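Local atomic coordinates of cyclodipeptide synthase, BtCDPS (Bacillus thermoamylovorans, PDB entry 6ZTU), a protein that probably acts as an aminoacyltransferase that joins two amino acids into a cyclic dipeptide. Residues A[49-52]-A[53-57]; A[96-99]-A[100-104]; A[120-123]-A[124-128]. One frame throughout, in Å; residues are numbered along the deposited sequence.

Contact 1 of 3, residues A[49-52]-A[53-57]; sequences IDWS and SKNFK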
loop_
_atom_site.group_PDB
_atom_site.type_symbol
_atom_site.label_atom_id
_atom_site.label_comp_id
_atom_site.label_asym_id
_atom_site.label_seq_id
_atom_site.Cartn_x
_atom_site.Cartn_y
_atom_site.Cartn_z
ATOM N N ILE A 49 3.158 -13.769 -3.445
ATOM C CA ILE A 49 3.276 -14.522 -2.206
ATOM C C ILE A 49 4.242 -15.689 -2.369
ATOM O O ILE A 49 5.017 -15.991 -1.460
ATOM C CB ILE A 49 1.878 -14.971 -1.744
ATOM C CG1 ILE A 49 1.072 -13.750 -1.273
ATOM C CG2 ILE A 49 1.974 -15.993 -0.627
ATOM C CD1 ILE A 49 -0.408 -14.007 -1.117
ATOM N N ASP A 50 4.238 -16.346 -3.533
ATOM C CA ASP A 50 5.214 -17.408 -3.781
ATOM C C ASP A 50 6.639 -16.879 -3.695
ATOM O O ASP A 50 7.492 -17.466 -3.022
ATOM C CB ASP A 50 4.977 -18.043 -5.152
ATOM C CG ASP A 50 3.704 -18.854 -5.206
ATOM O OD1 ASP A 50 3.203 -19.246 -4.133
ATOM O OD2 ASP A 50 3.207 -19.104 -6.325
ATOM N N TRP A 51 6.917 -15.770 -4.385
ATOM C CA TRP A 51 8.235 -15.154 -4.315
ATOM C C TRP A 51 8.560 -14.700 -2.900
ATOM O O TRP A 51 9.678 -14.905 -2.420
ATOM C CB TRP A 51 8.312 -13.977 -5.298
ATOM C CG TRP A 51 9.593 -13.192 -5.244
ATOM C CD1 TRP A 51 10.776 -13.498 -5.864
ATOM C CD2 TRP A 51 9.811 -11.964 -4.548
ATOM N NE1 TRP A 51 11.715 -12.536 -5.582
ATOM C CE2 TRP A 51 11.149 -11.580 -4.779
ATOM C CE3 TRP A 51 8.999 -11.143 -3.752
ATOM C CZ2 TRP A 51 11.699 -10.413 -4.238
ATOM C CZ3 TRP A 51 9.544 -9.986 -3.215
ATOM C CH2 TRP A 51 10.882 -9.629 -3.460
ATOM N N SER A 52 7.601 -14.062 -2.218
ATOM C CA SER A 52 7.866 -13.578 -0.867
ATOM C C SER A 52 8.166 -14.731 0.074
ATOM O O SER A 52 9.053 -14.630 0.928
ATOM C CB SER A 52 6.669 -12.788 -0.343
ATOM O OG SER A 52 6.550 -11.554 -1.024
ATOM N N SER A 53 7.402 -15.820 -0.053
ATOM C CA SER A 53 7.568 -16.971 0.826
ATOM C C SER A 53 8.932 -17.616 0.648
ATOM O O SER A 53 9.464 -18.210 1.592
ATOM C CB SER A 53 6.465 -17.999 0.561
ATOM O OG SER A 53 5.181 -17.473 0.834
ATOM N N LYS A 54 9.512 -17.521 -0.553
ATOM C CA LYS A 54 10.833 -18.096 -0.771
ATOM C C LYS A 54 11.937 -17.210 -0.227
ATOM O O LYS A 54 12.990 -17.713 0.169
ATOM C CB LYS A 54 11.068 -18.349 -2.260
ATOM C CG LYS A 54 10.803 -19.780 -2.685
ATOM C CD LYS A 54 9.430 -20.261 -2.212
ATOM C CE LYS A 54 9.198 -21.711 -2.604
ATOM N NZ LYS A 54 9.791 -21.982 -3.946
ATOM N N ASN A 55 11.708 -15.902 -0.177
ATOM C CA ASN A 55 12.768 -14.951 0.109
ATOM C C ASN A 55 12.778 -14.448 1.545
ATOM O O ASN A 55 13.860 -14.214 2.092
ATOM C CB ASN A 55 12.658 -13.750 -0.839
ATOM C CG ASN A 55 13.281 -14.024 -2.200
ATOM O OD1 ASN A 55 14.484 -13.860 -2.385
ATOM N ND2 ASN A 55 12.461 -14.437 -3.157
ATOM N N PHE A 56 11.622 -14.271 2.176
ATOM C CA PHE A 56 11.550 -13.548 3.437
ATOM C C PHE A 56 11.214 -14.460 4.610
ATOM O O PHE A 56 10.495 -15.450 4.463
ATOM C CB PHE A 56 10.507 -12.429 3.352
ATOM C CG PHE A 56 10.938 -11.289 2.487
ATOM C CD1 PHE A 56 10.727 -11.322 1.116
ATOM C CD2 PHE A 56 11.595 -10.205 3.039
ATOM C CE1 PHE A 56 11.143 -10.271 0.312
ATOM C CE2 PHE A 56 12.011 -9.158 2.247
ATOM C CZ PHE A 56 11.785 -9.193 0.877
ATOM N N LYS A 57 11.723 -14.086 5.788
ATOM C CA LYS A 57 11.414 -14.834 7.005
ATOM C C LYS A 57 9.933 -14.735 7.358
ATOM O O LYS A 57 9.315 -15.723 7.772
ATOM C CB LYS A 57 12.272 -14.324 8.162
ATOM C CG LYS A 57 13.757 -14.560 7.974
ATOM C CD LYS A 57 14.528 -14.100 9.199
ATOM C CE LYS A 57 15.996 -13.867 8.873
ATOM N NZ LYS A 57 16.766 -13.529 10.102
#
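W51 meets N55 and F56, S52 O meets the backbone nitrogens of the same two residues, and S53 meets I49 O, all about one turn apart at the end of helix 42-55. The anti chi1 of W51 (176°) brings its indole forward, alongside N55 and F56. The amide nitrogen ND2 of N55 stands 3.2 Å above one face of the W51 ring, offset toward its NE1 rim. Both nitrogens are donors, so this is a contact over the ring and not a hydrogen bond; one N-H of ND2 goes to W51 O, 2.9 Å away in an almost straight bond (174°). This fixes the rotation of the N55 amide, while its OD1 has a weak bond to K7. Farther along the indole, F56 turns a ring edge toward the six-membered ring in an offset edge-to-face pair, planes at 68°, with F56 CE1 3.8 Å from W51 CH2. The helix belongs to the beta-alpha-beta unit of strand 28-32, helix 42-55 and strand 58-63, part of the Rossmann-like core expected for the HUP clan, and F56 is where the chain leaves helical geometry. Just before that exit, S52 O accepts from F56 N at 2.9 Å and also from N55 N, which comes from well above the carbonyl plane. The OG of S52 turns back to L48 O, and S52, W51 and F56 all touch I29 of strand 28-32. S53 holds I49 O twice: its N reaches that oxygen at 2.8 Å, and its OG, beside the backbone N, bonds to I49 O at 2.7 Å from the opposite face of the carbonyl plane. I49 CG2 lies 3.8 Å from S53 OG. R106 binds the carbonyls of S53, F56 and K57, and D50 directs its carboxylate to K103, the last residue of helix 79-103, and to N104 just after it.

Contact 2 of 3, residues A[96-99]-A[100-104]; sequences FSEE and ALRKN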
loop_
_atom_site.group_PDB
_atom_site.type_symbol
_atom_site.label_atom_id
_atom_site.label_comp_id
_atom_site.label_asym_id
_atom_site.label_seq_id
_atom_site.Cartn_x
_atom_site.Cartn_y
_atom_site.Cartn_z
ATOM N N PHE A 96 -7.731 -15.018 -2.487
ATOM C CA PHE A 96 -6.544 -15.365 -3.264
ATOM C C PHE A 96 -5.291 -15.325 -2.406
ATOM O O PHE A 96 -4.389 -16.151 -2.575
ATOM C CB PHE A 96 -6.390 -14.419 -4.456
ATOM C CG PHE A 96 -7.501 -14.515 -5.459
ATOM C CD1 PHE A 96 -8.230 -15.689 -5.600
ATOM C CD2 PHE A 96 -7.813 -13.436 -6.273
ATOM C CE1 PHE A 96 -9.256 -15.776 -6.524
ATOM C CE2 PHE A 96 -8.833 -13.524 -7.207
ATOM C CZ PHE A 96 -9.558 -14.695 -7.325
ATOM N N SER A 97 -5.196 -14.346 -1.505
ATOM C CA SER A 97 -4.032 -14.284 -0.630
ATOM C C SER A 97 -3.990 -15.479 0.315
ATOM O O SER A 97 -2.929 -16.073 0.522
ATOM C CB SER A 97 -4.037 -12.972 0.158
ATOM O OG SER A 97 -4.000 -11.866 -0.732
ATOM N N GLU A 98 -5.132 -15.829 0.909
ATOM C CA GLU A 98 -5.167 -16.976 1.812
ATOM C C GLU A 98 -4.737 -18.251 1.093
ATOM O O GLU A 98 -3.935 -19.027 1.627
ATOM C CB GLU A 98 -6.568 -17.124 2.402
ATOM C CG GLU A 98 -6.668 -18.130 3.530
ATOM C CD GLU A 98 -6.947 -19.533 3.034
ATOM O OE1 GLU A 98 -7.504 -19.675 1.920
ATOM O OE2 GLU A 98 -6.601 -20.496 3.757
ATOM N N GLU A 99 -5.246 -18.470 -0.129
ATOM C CA GLU A 99 -4.840 -19.617 -0.946
ATOM C C GLU A 99 -3.327 -19.744 -1.027
ATOM O O GLU A 99 -2.756 -20.793 -0.712
ATOM C CB GLU A 99 -5.389 -19.484 -2.366
ATOM C CG GLU A 99 -6.846 -19.767 -2.555
ATOM C CD GLU A 99 -7.272 -19.504 -3.987
ATOM O OE1 GLU A 99 -6.382 -19.205 -4.824
ATOM O OE2 GLU A 99 -8.489 -19.587 -4.273
ATOM N N ALA A 100 -2.663 -18.674 -1.475
ATOM C CA ALA A 100 -1.236 -18.743 -1.751
ATOM C C ALA A 100 -0.427 -18.867 -0.468
ATOM O O ALA A 100 0.586 -19.577 -0.428
ATOM C CB ALA A 100 -0.809 -17.511 -2.553
ATOM N N LEU A 101 -0.846 -18.178 0.593
ATOM C CA LEU A 101 -0.164 -18.338 1.869
ATOM C C LEU A 101 -0.275 -19.778 2.356
ATOM O O LEU A 101 0.728 -20.401 2.724
ATOM C CB LEU A 101 -0.739 -17.363 2.892
ATOM C CG LEU A 101 -0.318 -15.906 2.661
ATOM C CD1 LEU A 101 -1.187 -14.961 3.492
ATOM C CD2 LEU A 101 1.162 -15.709 2.969
ATOM N N ARG A 102 -1.489 -20.332 2.321
ATOM C CA ARG A 102 -1.685 -21.714 2.745
ATOM C C ARG A 102 -0.864 -22.672 1.888
ATOM O O ARG A 102 -0.216 -23.583 2.412
ATOM C CB ARG A 102 -3.171 -22.068 2.689
ATOM C CG ARG A 102 -3.469 -23.530 2.983
ATOM C CD ARG A 102 -4.931 -23.731 3.360
ATOM N NE ARG A 102 -5.832 -22.876 2.590
ATOM C CZ ARG A 102 -6.271 -23.152 1.363
ATOM N NH1 ARG A 102 -5.888 -24.266 0.752
ATOM N NH2 ARG A 102 -7.090 -22.310 0.742
ATOM N N LYS A 103 -0.854 -22.454 0.571
ATOM C CA LYS A 103 -0.047 -23.272 -0.328
ATOM C C LYS A 103 1.419 -23.296 0.089
ATOM O O LYS A 103 2.095 -24.323 -0.051
ATOM C CB LYS A 103 -0.190 -22.748 -1.759
ATOM C CG LYS A 103 0.595 -23.511 -2.805
ATOM C CD LYS A 103 0.403 -22.883 -4.180
ATOM C CE LYS A 103 1.200 -21.593 -4.317
ATOM N NZ LYS A 103 0.913 -20.877 -5.601
ATOM N N ASN A 104 1.930 -22.179 0.607
ATOM C CA ASN A 104 3.323 -22.080 1.021
ATOM C C ASN A 104 3.549 -22.462 2.475
ATOM O O ASN A 104 4.654 -22.254 2.985
ATOM C CB ASN A 104 3.836 -20.652 0.802
ATOM C CG ASN A 104 4.103 -20.349 -0.649
ATOM O OD1 ASN A 104 5.212 -20.564 -1.132
ATOM N ND2 ASN A 104 3.101 -19.814 -1.348
#
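R102 folds back one turn toward E98 to make an i/i+4 salt bridge near the end of helix 79-103. Its CB rests 3.3 Å from E98 O, the same oxygen that accepts R102 N. CG stands anti to the backbone N (chi1 174°), and CD comes 3.7 Å from E98 OE2. A bend at chi3 (37°) then turns the guanidinium side-on to the carboxylate: R102 NE meets E98 OE2 at 2.8 Å, nearly straight, and R102 NH2 meets E98 OE1 at 2.9 Å. Both oxygens are approached on their syn sides, though the two planes are 30° apart. E98 supplies its half through a bent chain, which carries its end back toward R102. NH2 also lies 4.2 Å from E99 CG, but the E99 carboxylate goes elsewhere, its OE1 bonding Q42 and H46. At the helix end N104 ND2 and N104 N reach A100 O from opposite faces, ND2 at 2.7 Å. A100 packs on H46 of helix 42-55, K103 NZ bonds H46 ND1, and S97 touches I45 of the same helix, whereas S97 and L101 pack against I110 of strand 110-112.

Contact 3 of 3, residues A[120-123]-A[124-128]; sequences KIYN and EVYQN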
loop_
_atom_site.group_PDB
_atom_site.type_symbol
_atom_site.label_atom_id
_atom_site.label_comp_id
_atom_site.label_asym_id
_atom_site.label_seq_id
_atom_site.Cartn_x
_atom_site.Cartn_y
_atom_site.Cartn_z
ATOM N N LYS A 120 -1.254 1.855 19.053
ATOM C CA LYS A 120 -0.732 3.181 19.363
ATOM C C LYS A 120 0.196 3.685 18.266
ATOM O O LYS A 120 0.235 4.889 17.991
ATOM C CB LYS A 120 0.003 3.174 20.702
ATOM C CG LYS A 120 0.492 4.550 21.147
ATOM C CD LYS A 120 0.783 4.601 22.645
ATOM C CE LYS A 120 1.164 6.001 23.110
ATOM N NZ LYS A 120 2.589 6.308 22.841
ATOM N N ILE A 121 0.973 2.796 17.649
ATOM C CA ILE A 121 1.888 3.267 16.614
ATOM C C ILE A 121 1.103 3.768 15.411
ATOM O O ILE A 121 1.375 4.858 14.887
ATOM C CB ILE A 121 2.890 2.173 16.200
ATOM C CG1 ILE A 121 3.545 1.509 17.420
ATOM C CG2 ILE A 121 3.946 2.771 15.258
ATOM C CD1 ILE A 121 4.369 2.439 18.258
ATOM N N TYR A 122 0.124 2.981 14.951
ATOM C CA TYR A 122 -0.671 3.409 13.806
ATOM C C TYR A 122 -1.326 4.757 14.079
ATOM O O TYR A 122 -1.310 5.657 13.225
ATOM C CB TYR A 122 -1.741 2.361 13.451
ATOM C CG TYR A 122 -2.610 2.871 12.326
ATOM C CD1 TYR A 122 -2.254 2.660 10.997
ATOM C CD2 TYR A 122 -3.754 3.625 12.592
ATOM C CE1 TYR A 122 -3.030 3.163 9.960
ATOM C CE2 TYR A 122 -4.526 4.147 11.563
ATOM C CZ TYR A 122 -4.160 3.914 10.251
ATOM O OH TYR A 122 -4.941 4.412 9.223
ATOM N N ASN A 123 -1.928 4.908 15.263
ATOM C CA ASN A 123 -2.685 6.121 15.541
ATOM C C ASN A 123 -1.772 7.331 15.632
ATOM O O ASN A 123 -2.114 8.408 15.136
ATOM C CB ASN A 123 -3.487 5.960 16.832
ATOM C CG ASN A 123 -4.773 5.187 16.615
ATOM O OD1 ASN A 123 -5.370 5.252 15.537
ATOM N ND2 ASN A 123 -5.210 4.452 17.631
ATOM N N GLU A 124 -0.606 7.178 16.260
ATOM C CA GLU A 124 0.270 8.332 16.417
ATOM C C GLU A 124 0.889 8.744 15.087
ATOM O O GLU A 124 1.002 9.939 14.798
ATOM C CB GLU A 124 1.323 8.031 17.470
ATOM C CG GLU A 124 0.650 7.931 18.837
ATOM C CD GLU A 124 1.614 7.962 19.999
ATOM O OE1 GLU A 124 2.721 7.402 19.877
ATOM O OE2 GLU A 124 1.244 8.549 21.038
ATOM N N VAL A 125 1.264 7.777 14.253
ATOM C CA VAL A 125 1.744 8.140 12.916
ATOM C C VAL A 125 0.628 8.786 12.101
ATOM O O VAL A 125 0.842 9.792 11.409
ATOM C CB VAL A 125 2.325 6.902 12.215
ATOM C CG1 VAL A 125 2.693 7.236 10.766
ATOM C CG2 VAL A 125 3.543 6.412 12.976
ATOM N N TYR A 126 -0.580 8.215 12.161
ATOM C CA TYR A 126 -1.733 8.795 11.474
ATOM C C TYR A 126 -1.974 10.234 11.915
ATOM O O TYR A 126 -2.220 11.117 11.081
ATOM C CB TYR A 126 -2.971 7.931 11.754
ATOM C CG TYR A 126 -4.226 8.246 10.965
ATOM C CD1 TYR A 126 -4.184 8.486 9.604
ATOM C CD2 TYR A 126 -5.462 8.225 11.584
ATOM C CE1 TYR A 126 -5.327 8.752 8.886
ATOM C CE2 TYR A 126 -6.616 8.481 10.877
ATOM C CZ TYR A 126 -6.545 8.749 9.529
ATOM O OH TYR A 126 -7.705 9.000 8.822
ATOM N N GLN A 127 -1.909 10.489 13.230
ATOM C CA GLN A 127 -2.057 11.854 13.735
ATOM C C GLN A 127 -0.978 12.772 13.175
ATOM O O GLN A 127 -1.250 13.939 12.867
ATOM C CB GLN A 127 -2.003 11.880 15.262
ATOM C CG GLN A 127 -3.169 11.182 15.973
ATOM C CD GLN A 127 -2.800 10.815 17.417
ATOM O OE1 GLN A 127 -2.011 11.513 18.057
ATOM N NE2 GLN A 127 -3.363 9.721 17.926
ATOM N N ASN A 128 0.265 12.282 13.088
ATOM C CA ASN A 128 1.329 13.085 12.477
ATOM C C ASN A 128 1.020 13.390 11.020
ATOM O O ASN A 128 1.224 14.517 10.553
ATOM C CB ASN A 128 2.676 12.367 12.555
ATOM C CG ASN A 128 3.263 12.373 13.943
ATOM O OD1 ASN A 128 3.028 13.287 14.724
ATOM N ND2 ASN A 128 4.046 11.347 14.257
#
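K120 with E124 and Y122 with Y126 form i/i+4 side-chain contacts in the first turns of helix 120-135, a surface site except where Y122 is buried against helix 167-191. K120 runs out extended and bends only at its last torsion (chi4 -81°), which places NZ equally far from the two oxygens of E124, 3.2 Å from OE1 and from OE2. Both bonds are weak, so the salt bridge is symmetric but loose. The two tyrosines lie side by side and point the same way, each with CG anti to its N. Their rings are 30° from parallel and slid apart, with centroids at 5.6 Å; Y122 CE2 touches Y126 CB at 4.1 Å. Y122 OH sits over the centre of the Y126 ring, 4.1 Å above its plane, yet its hydrogen bond goes to A179 O. V125 packs on P182 and S186 of helix 167-191, its CG2 4.3 Å from I121 CG2. The chemistry thus divides by face: a weakly bonded surface charge pair, which probably adds little to the stability of the helix, and a tyrosine tied to helix 167-191, whose Y176, E180 and F184 help line the hexanediol pocket.

Contacts 1 and 2 are both partly buried and adjoin, their centres 12 Å apart: they close the ends of two neighbouring helices, 42-55 and 79-103, which are linked by the polar partners of D50 and by I49 CD1 lying 3.6 Å from S97 O. Contact 3 is a surface contact on helix 120-135, about 29 and 30 Å away centre to centre, and touches neither. The chemistry follows place. Against the sheet, contact 1 relies on aromatic rings, an amide and doubly used carbonyls. Contact 2 combines a straight, two-bond salt bridge with apolar packing on strand 110-112. The charge pair of contact 3 is weaker, and its Y122 is held by helix 167-191 instead of the sheet.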